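Local atomic coordinates of clan CA, family C40, NlpC/P60 superfamily cysteine peptidase (Trichomonas vaginalis, PDB entry 6BIO), a protein that probably works as a cysteine peptidase of the NlpC/P60 family, a laterally acquired peptidoglycan hydrolase that targets bacteria. Residues Phe50-His55 with Ala189-Asp194; Asn44-Tyr49 with Gly69-Trp74. One frame throughout, in Å; residues are numbered along the deposited sequence.

Interaction 1: residues Phe50-His55 with Ala189-Asp194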
loop_
_atom_site.group_PDB
_atom_site.type_symbol
_atom_site.label_atom_id
_atom_site.label_comp_id
_atom_site.label_asym_id
_atom_site.label_seq_id
_atom_site.Cartn_x
_atom_site.Cartn_y
_atom_site.Cartn_z
ATOM N N PHE A 50 -8.200 -10.256 1.245
ATOM C CA PHE A 50 -7.754 -10.998 0.081
ATOM C C PHE A 50 -7.075 -10.096 -0.936
ATOM O O PHE A 50 -7.567 -9.009 -1.258
ATOM C CB PHE A 50 -8.989 -11.647 -0.548
ATOM C CG PHE A 50 -8.696 -12.397 -1.805
ATOM C CD1 PHE A 50 -7.970 -13.576 -1.791
ATOM C CD2 PHE A 50 -9.101 -11.865 -3.005
ATOM C CE1 PHE A 50 -7.687 -14.196 -2.985
ATOM C CE2 PHE A 50 -8.846 -12.533 -4.215
ATOM C CZ PHE A 50 -8.126 -13.670 -4.202
ATOM N N ASP A 51 -5.928 -10.549 -1.452
ATOM C CA ASP A 51 -5.182 -9.911 -2.528
ATOM C C ASP A 51 -4.472 -8.633 -2.112
ATOM O O ASP A 51 -3.925 -7.960 -2.969
ATOM C CB ASP A 51 -6.030 -9.727 -3.782
ATOM C CG ASP A 51 -5.214 -9.615 -5.053
ATOM O OD1 ASP A 51 -4.312 -10.448 -5.259
ATOM O OD2 ASP A 51 -5.508 -8.739 -5.880
ATOM N N TYR A 52 -4.436 -8.321 -0.814
ATOM C CA TYR A 52 -3.537 -7.291 -0.329
ATOM C C TYR A 52 -2.101 -7.800 -0.379
ATOM O O TYR A 52 -1.828 -8.988 -0.207
ATOM C CB TYR A 52 -3.896 -6.904 1.117
ATOM C CG TYR A 52 -5.063 -5.926 1.289
ATOM C CD1 TYR A 52 -5.957 -5.659 0.251
ATOM C CD2 TYR A 52 -5.260 -5.261 2.501
ATOM C CE1 TYR A 52 -7.002 -4.782 0.425
ATOM C CE2 TYR A 52 -6.303 -4.384 2.662
ATOM C CZ TYR A 52 -7.170 -4.140 1.632
ATOM O OH TYR A 52 -8.210 -3.265 1.800
ATOM N N TYR A 53 -1.180 -6.860 -0.580
ATOM C CA TYR A 53 0.252 -7.130 -0.559
ATOM C C TYR A 53 0.856 -6.634 0.757
ATOM O O TYR A 53 0.497 -5.565 1.266
ATOM C CB TYR A 53 0.931 -6.451 -1.757
ATOM C CG TYR A 53 0.403 -6.818 -3.127
ATOM C CD1 TYR A 53 -0.293 -7.969 -3.360
ATOM C CD2 TYR A 53 0.622 -5.963 -4.176
ATOM C CE1 TYR A 53 -0.762 -8.270 -4.638
ATOM C CE2 TYR A 53 0.197 -6.262 -5.463
ATOM C CZ TYR A 53 -0.499 -7.411 -5.673
ATOM O OH TYR A 53 -0.943 -7.701 -6.958
ATOM N N VAL A 54 1.807 -7.411 1.276
ATOM C CA VAL A 54 2.487 -7.085 2.522
ATOM C C VAL A 54 3.967 -7.408 2.372
ATOM O O VAL A 54 4.372 -8.177 1.500
ATOM C CB VAL A 54 1.902 -7.844 3.737
ATOM C CG1 VAL A 54 0.444 -7.536 3.879
ATOM C CG2 VAL A 54 2.157 -9.331 3.622
ATOM N N HIS A 55 4.755 -6.888 3.323
ATOM C CA HIS A 55 6.043 -7.447 3.618
ATOM C C HIS A 55 5.893 -8.418 4.784
ATOM O O HIS A 55 5.076 -8.211 5.687
ATOM C CB HIS A 55 7.055 -6.392 4.069
ATOM C CG HIS A 55 7.157 -5.196 3.168
ATOM N ND1 HIS A 55 8.139 -5.021 2.211
ATOM C CD2 HIS A 55 6.392 -4.089 3.123
ATOM C CE1 HIS A 55 7.941 -3.868 1.596
ATOM N NE2 HIS A 55 6.907 -3.269 2.152
ATOM N N ALA A 189 -6.347 0.926 -2.533
ATOM C CA ALA A 189 -5.496 1.745 -3.390
ATOM C C ALA A 189 -4.180 2.042 -2.683
ATOM O O ALA A 189 -3.096 1.968 -3.271
ATOM C CB ALA A 189 -6.209 3.038 -3.783
ATOM N N TYR A 190 -4.257 2.424 -1.401
ATOM C CA TYR A 190 -3.027 2.709 -0.671
ATOM C C TYR A 190 -2.218 1.450 -0.363
ATOM O O TYR A 190 -0.977 1.504 -0.330
ATOM C CB TYR A 190 -3.313 3.609 0.557
ATOM C CG TYR A 190 -3.352 5.063 0.110
ATOM C CD1 TYR A 190 -2.166 5.733 -0.068
ATOM C CD2 TYR A 190 -4.532 5.724 -0.173
ATOM C CE1 TYR A 190 -2.142 7.008 -0.534
ATOM C CE2 TYR A 190 -4.517 7.019 -0.654
ATOM C CZ TYR A 190 -3.313 7.673 -0.792
ATOM O OH TYR A 190 -3.244 8.963 -1.270
ATOM N N ASN A 191 -2.869 0.292 -0.245
ATOM C CA ASN A 191 -2.136 -0.965 -0.108
ATOM C C ASN A 191 -1.188 -1.141 -1.287
ATOM O O ASN A 191 -0.050 -1.584 -1.118
ATOM C CB ASN A 191 -3.095 -2.149 -0.042
ATOM C CG ASN A 191 -2.327 -3.455 0.038
ATOM O OD1 ASN A 191 -2.128 -4.157 -0.957
ATOM N ND2 ASN A 191 -1.836 -3.762 1.217
ATOM N N ARG A 192 -1.635 -0.788 -2.494
ATOM C CA ARG A 192 -0.803 -0.926 -3.683
ATOM C C ARG A 192 0.355 0.058 -3.744
ATOM O O ARG A 192 1.260 -0.110 -4.580
ATOM C CB ARG A 192 -1.699 -0.791 -4.892
ATOM C CG ARG A 192 -2.647 -1.981 -5.125
ATOM C CD ARG A 192 -1.914 -3.265 -5.315
ATOM N NE ARG A 192 -2.740 -4.381 -5.736
ATOM C CZ ARG A 192 -3.166 -5.359 -4.958
ATOM N NH1 ARG A 192 -2.961 -5.343 -3.670
ATOM N NH2 ARG A 192 -3.816 -6.376 -5.492
ATOM N N LEU A 193 0.388 1.044 -2.852
ATOM C CA LEU A 193 1.503 1.968 -2.668
ATOM C C LEU A 193 2.254 1.693 -1.377
ATOM O O LEU A 193 3.108 2.494 -0.960
ATOM C CB LEU A 193 0.967 3.407 -2.669
ATOM C CG LEU A 193 0.271 3.780 -3.992
ATOM C CD1 LEU A 193 -0.402 5.131 -3.883
ATOM C CD2 LEU A 193 1.236 3.787 -5.196
ATOM N N ASP A 194 1.974 0.562 -0.734
ATOM C CA ASP A 194 2.659 0.182 0.499
ATOM C C ASP A 194 2.464 1.238 1.580
ATOM O O ASP A 194 3.373 1.511 2.363
ATOM C CB ASP A 194 4.137 -0.127 0.255
ATOM C CG ASP A 194 4.819 -0.890 1.396
ATOM O OD1 ASP A 194 4.148 -1.586 2.179
ATOM O OD2 ASP A 194 6.072 -0.775 1.418
HETATM O O HOH W 1 2.795 -3.769 0.976
#
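R192 grips D51 twice. Its NH2 makes a salt bridge to D51 OD2 at 2.9 Å, and its NH1 and NH2 both donate to the backbone oxygen of D51. This grip is part of the junction between the N-terminal beta domain and the NlpC/P60 domain. Segment 189-194 runs from the last turn of helix 182-191 into a turn. A Schellman motif ends the helix, with D194, at positive phi, as the C' residue.

The N191 amide pairs with both the N and O of Y53, much as a strand would. Y53 N donates to N191 OD1 at 2.9 Å, almost straight (176°) and on a lone pair. N191 ND2 returns a bond to Y53 O, also 2.9 Å. The side chain reaches out because CG is anti to the backbone N (chi1 177°). N191 OD1 takes a second, weak bond from R192 NH1.

H55 NE2 donates to D194 OD2 over 2.7 Å. The acceptor lies in the imidazole plane, but the approach is well out of the carboxylate plane, on the syn side. D119 binds H55 ND1 and N121 binds D194 OD2, so residues of the bacterial SH3 domain bond both partners, which probably limits their rotation.

Packing completes the contact. The R192 guanidinium lies flat on the Y53 ring, planes 3° apart and centres 3.6 Å apart, a cation-pi stack. D51 O meets the guanidinium near its plane, so the face and the edge are used by different partners. The N191 side chain lies against one face of the Y52 ring, with CB over it and the amide tilted from the ring plane. Y52 OH bonds Q187 on the same helix. Between the two ends, one water donates to both Y53 O and D194 OD1, the latter at 2.8 Å.

Interaction 2: residues Asn44-Tyr49 with Gly69-Trp74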
loop_
_atom_site.group_PDB
_atom_site.type_symbol
_atom_site.label_atom_id
_atom_site.label_comp_id
_atom_site.label_asym_id
_atom_site.label_seq_id
_atom_site.Cartn_x
_atom_site.Cartn_y
_atom_site.Cartn_z
ATOM N N ASN A 44 -9.050 -8.768 18.220
ATOM C CA ASN A 44 -8.259 -8.464 17.038
ATOM C C ASN A 44 -8.264 -6.960 16.804
ATOM O O ASN A 44 -9.247 -6.268 17.090
ATOM C CB ASN A 44 -8.792 -9.183 15.807
ATOM C CG ASN A 44 -10.227 -8.847 15.490
ATOM O OD1 ASN A 44 -11.148 -9.137 16.273
ATOM N ND2 ASN A 44 -10.443 -8.268 14.317
ATOM N N CYS A 45 -7.140 -6.446 16.310
ATOM C CA CYS A 45 -7.040 -5.002 16.091
ATOM C C CYS A 45 -7.860 -4.545 14.890
ATOM O O CYS A 45 -8.357 -3.416 14.885
ATOM C CB CYS A 45 -5.584 -4.545 15.987
ATOM S SG CYS A 45 -4.521 -5.471 14.834
ATOM N N TYR A 46 -7.955 -5.391 13.870
ATOM C CA TYR A 46 -8.689 -5.154 12.635
ATOM C C TYR A 46 -8.567 -6.464 11.847
ATOM O O TYR A 46 -8.248 -7.501 12.423
ATOM C CB TYR A 46 -8.168 -3.893 11.889
ATOM C CG TYR A 46 -6.655 -3.734 11.805
ATOM C CD1 TYR A 46 -5.875 -4.576 11.015
ATOM C CD2 TYR A 46 -6.011 -2.731 12.547
ATOM C CE1 TYR A 46 -4.503 -4.399 10.947
ATOM C CE2 TYR A 46 -4.634 -2.570 12.497
ATOM C CZ TYR A 46 -3.883 -3.420 11.715
ATOM O OH TYR A 46 -2.509 -3.354 11.604
ATOM N N TRP A 47 -8.810 -6.418 10.540
ATOM C CA TRP A 47 -8.614 -7.520 9.630
ATOM C C TRP A 47 -7.744 -7.053 8.477
ATOM O O TRP A 47 -7.598 -5.863 8.217
ATOM C CB TRP A 47 -9.948 -7.971 9.027
ATOM C CG TRP A 47 -10.924 -8.604 9.988
ATOM C CD1 TRP A 47 -11.231 -9.945 10.062
ATOM C CD2 TRP A 47 -11.758 -7.968 10.961
ATOM N NE1 TRP A 47 -12.203 -10.176 11.004
ATOM C CE2 TRP A 47 -12.551 -8.984 11.575
ATOM C CE3 TRP A 47 -11.935 -6.648 11.368
ATOM C CZ2 TRP A 47 -13.482 -8.705 12.597
ATOM C CZ3 TRP A 47 -12.877 -6.375 12.381
ATOM C CH2 TRP A 47 -13.623 -7.401 12.979
ATOM N N LEU A 48 -7.166 -8.018 7.772
ATOM C CA LEU A 48 -6.598 -7.763 6.455
ATOM C C LEU A 48 -7.324 -8.629 5.432
ATOM O O LEU A 48 -8.054 -9.544 5.805
ATOM C CB LEU A 48 -5.083 -7.992 6.400
ATOM C CG LEU A 48 -4.260 -7.027 7.229
ATOM C CD1 LEU A 48 -2.797 -7.439 7.165
ATOM C CD2 LEU A 48 -4.460 -5.583 6.810
ATOM N N TYR A 49 -7.149 -8.306 4.136
ATOM C CA TYR A 49 -8.091 -8.743 3.100
ATOM C C TYR A 49 -7.411 -9.416 1.909
ATOM O O TYR A 49 -6.252 -9.152 1.589
ATOM C CB TYR A 49 -8.977 -7.562 2.652
ATOM C CG TYR A 49 -9.758 -7.020 3.809
ATOM C CD1 TYR A 49 -10.877 -7.676 4.276
ATOM C CD2 TYR A 49 -9.297 -5.924 4.532
ATOM C CE1 TYR A 49 -11.591 -7.215 5.360
ATOM C CE2 TYR A 49 -9.957 -5.485 5.631
ATOM C CZ TYR A 49 -11.110 -6.124 6.058
ATOM O OH TYR A 49 -11.794 -5.670 7.177
ATOM N N GLY A 69 3.662 -0.450 4.856
ATOM C CA GLY A 69 4.151 0.876 5.227
ATOM C C GLY A 69 4.647 0.901 6.657
ATOM O O GLY A 69 5.504 0.117 7.057
ATOM N N THR A 70 4.101 1.827 7.425
ATOM C CA THR A 70 4.487 1.991 8.813
ATOM C C THR A 70 3.715 1.079 9.750
ATOM O O THR A 70 3.972 1.109 10.949
ATOM C CB THR A 70 4.280 3.445 9.273
ATOM O OG1 THR A 70 2.907 3.787 9.117
ATOM C CG2 THR A 70 5.079 4.430 8.453
ATOM N N GLU A 71 2.750 0.310 9.267
ATOM C CA GLU A 71 1.885 -0.507 10.093
ATOM C C GLU A 71 2.352 -1.954 10.082
ATOM O O GLU A 71 2.631 -2.508 9.022
ATOM C CB GLU A 71 0.447 -0.424 9.563
ATOM C CG GLU A 71 -0.614 -1.102 10.413
ATOM C CD GLU A 71 -0.965 -0.378 11.702
ATOM O OE1 GLU A 71 -0.606 0.822 11.834
ATOM O OE2 GLU A 71 -1.587 -1.027 12.585
ATOM N N ASP A 72 2.403 -2.578 11.242
ATOM C CA ASP A 72 2.673 -4.008 11.349
ATOM C C ASP A 72 1.628 -4.695 12.222
ATOM O O ASP A 72 1.046 -4.098 13.140
ATOM C CB ASP A 72 4.114 -4.307 11.836
ATOM C CG ASP A 72 4.300 -3.974 13.286
ATOM O OD1 ASP A 72 4.332 -2.765 13.622
ATOM O OD2 ASP A 72 4.376 -4.900 14.104
ATOM N N CYS A 73 1.421 -5.976 11.945
ATOM C CA CYS A 73 0.453 -6.773 12.678
ATOM C C CYS A 73 0.762 -8.243 12.421
ATOM O O CYS A 73 1.683 -8.597 11.672
ATOM C CB CYS A 73 -0.981 -6.416 12.268
ATOM S SG CYS A 73 -1.382 -6.770 10.576
ATOM N N TRP A 74 -0.028 -9.103 13.042
ATOM C CA TRP A 74 0.167 -10.543 12.978
ATOM C C TRP A 74 -1.121 -11.181 12.489
ATOM O O TRP A 74 -2.203 -10.872 13.005
ATOM C CB TRP A 74 0.496 -11.085 14.358
ATOM C CG TRP A 74 1.779 -10.603 14.934
ATOM C CD1 TRP A 74 2.008 -9.414 15.576
ATOM C CD2 TRP A 74 3.041 -11.296 14.929
ATOM N NE1 TRP A 74 3.323 -9.328 15.970
ATOM C CE2 TRP A 74 3.963 -10.489 15.619
ATOM C CE3 TRP A 74 3.463 -12.531 14.438
ATOM C CZ2 TRP A 74 5.278 -10.874 15.824
ATOM C CZ3 TRP A 74 4.789 -12.923 14.634
ATOM C CH2 TRP A 74 5.684 -12.095 15.308
#
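Y46 reaches across to C73 and E71, joining two strands that are not neighbours. In the N-terminal antiparallel beta domain, strand 30-34 lies between 46-49 and 71-76. The sheet curls strongly: the two short strand segments run at 94° to each other, with axes 9.2 Å apart. Side chains, not backbone bonds, fill the gap.

The tight part is buried. C73 SG sits 3.8 Å from L48 CD1 and 3.9 Å from Y46 CE1. The sulfur stands oblique to the tyrosine ring, a Cys sulfur-aromatic contact. V66 of strand 63-68 packs against both L48 and C73. One face of the Y46 ring is covered by its own neighbour, with C45 SG 3.6 Å above the plane and over its centre. With CG between the backbone N and the carbonyl carbon (chi1 44°), the ring extends toward E71 and C73. F196 and H198 also meet this ring. At the C73 end C45 makes a marginal contact, with SG 4.5 Å from C73 CB.

The E71 side is polar and partly exposed to solvent. E71 OE2 has two partners, Y46 OH and K35 NZ. The salt bridge from K35 would probably help keep the carboxylate charged. OE2, lying near the ring plane at its edge, accepts from Y46 OH through its anti lone pair, at 2.7 Å.

From the N terminus the chain passes 44-49 and runs straight into 50-55, so the first halves of the two contacts are continuous. The hairpin of strands 53-60 and 63-68 follows. Segment 69-74 then returns to 44-49, and interaction 2 closes a short loop inside the N-terminal beta domain. The chain goes on through the bacterial SH3 domain to helix 182-191, where interaction 1 closes a long loop back to 50-55. The two loops cross, since their segments alternate. Interaction 2 lies within one domain and links strands 46-49 and 71-76, while interaction 1 ties that domain to the NlpC/P60 domain. They touch where G69 N probably bonds D194 OD1.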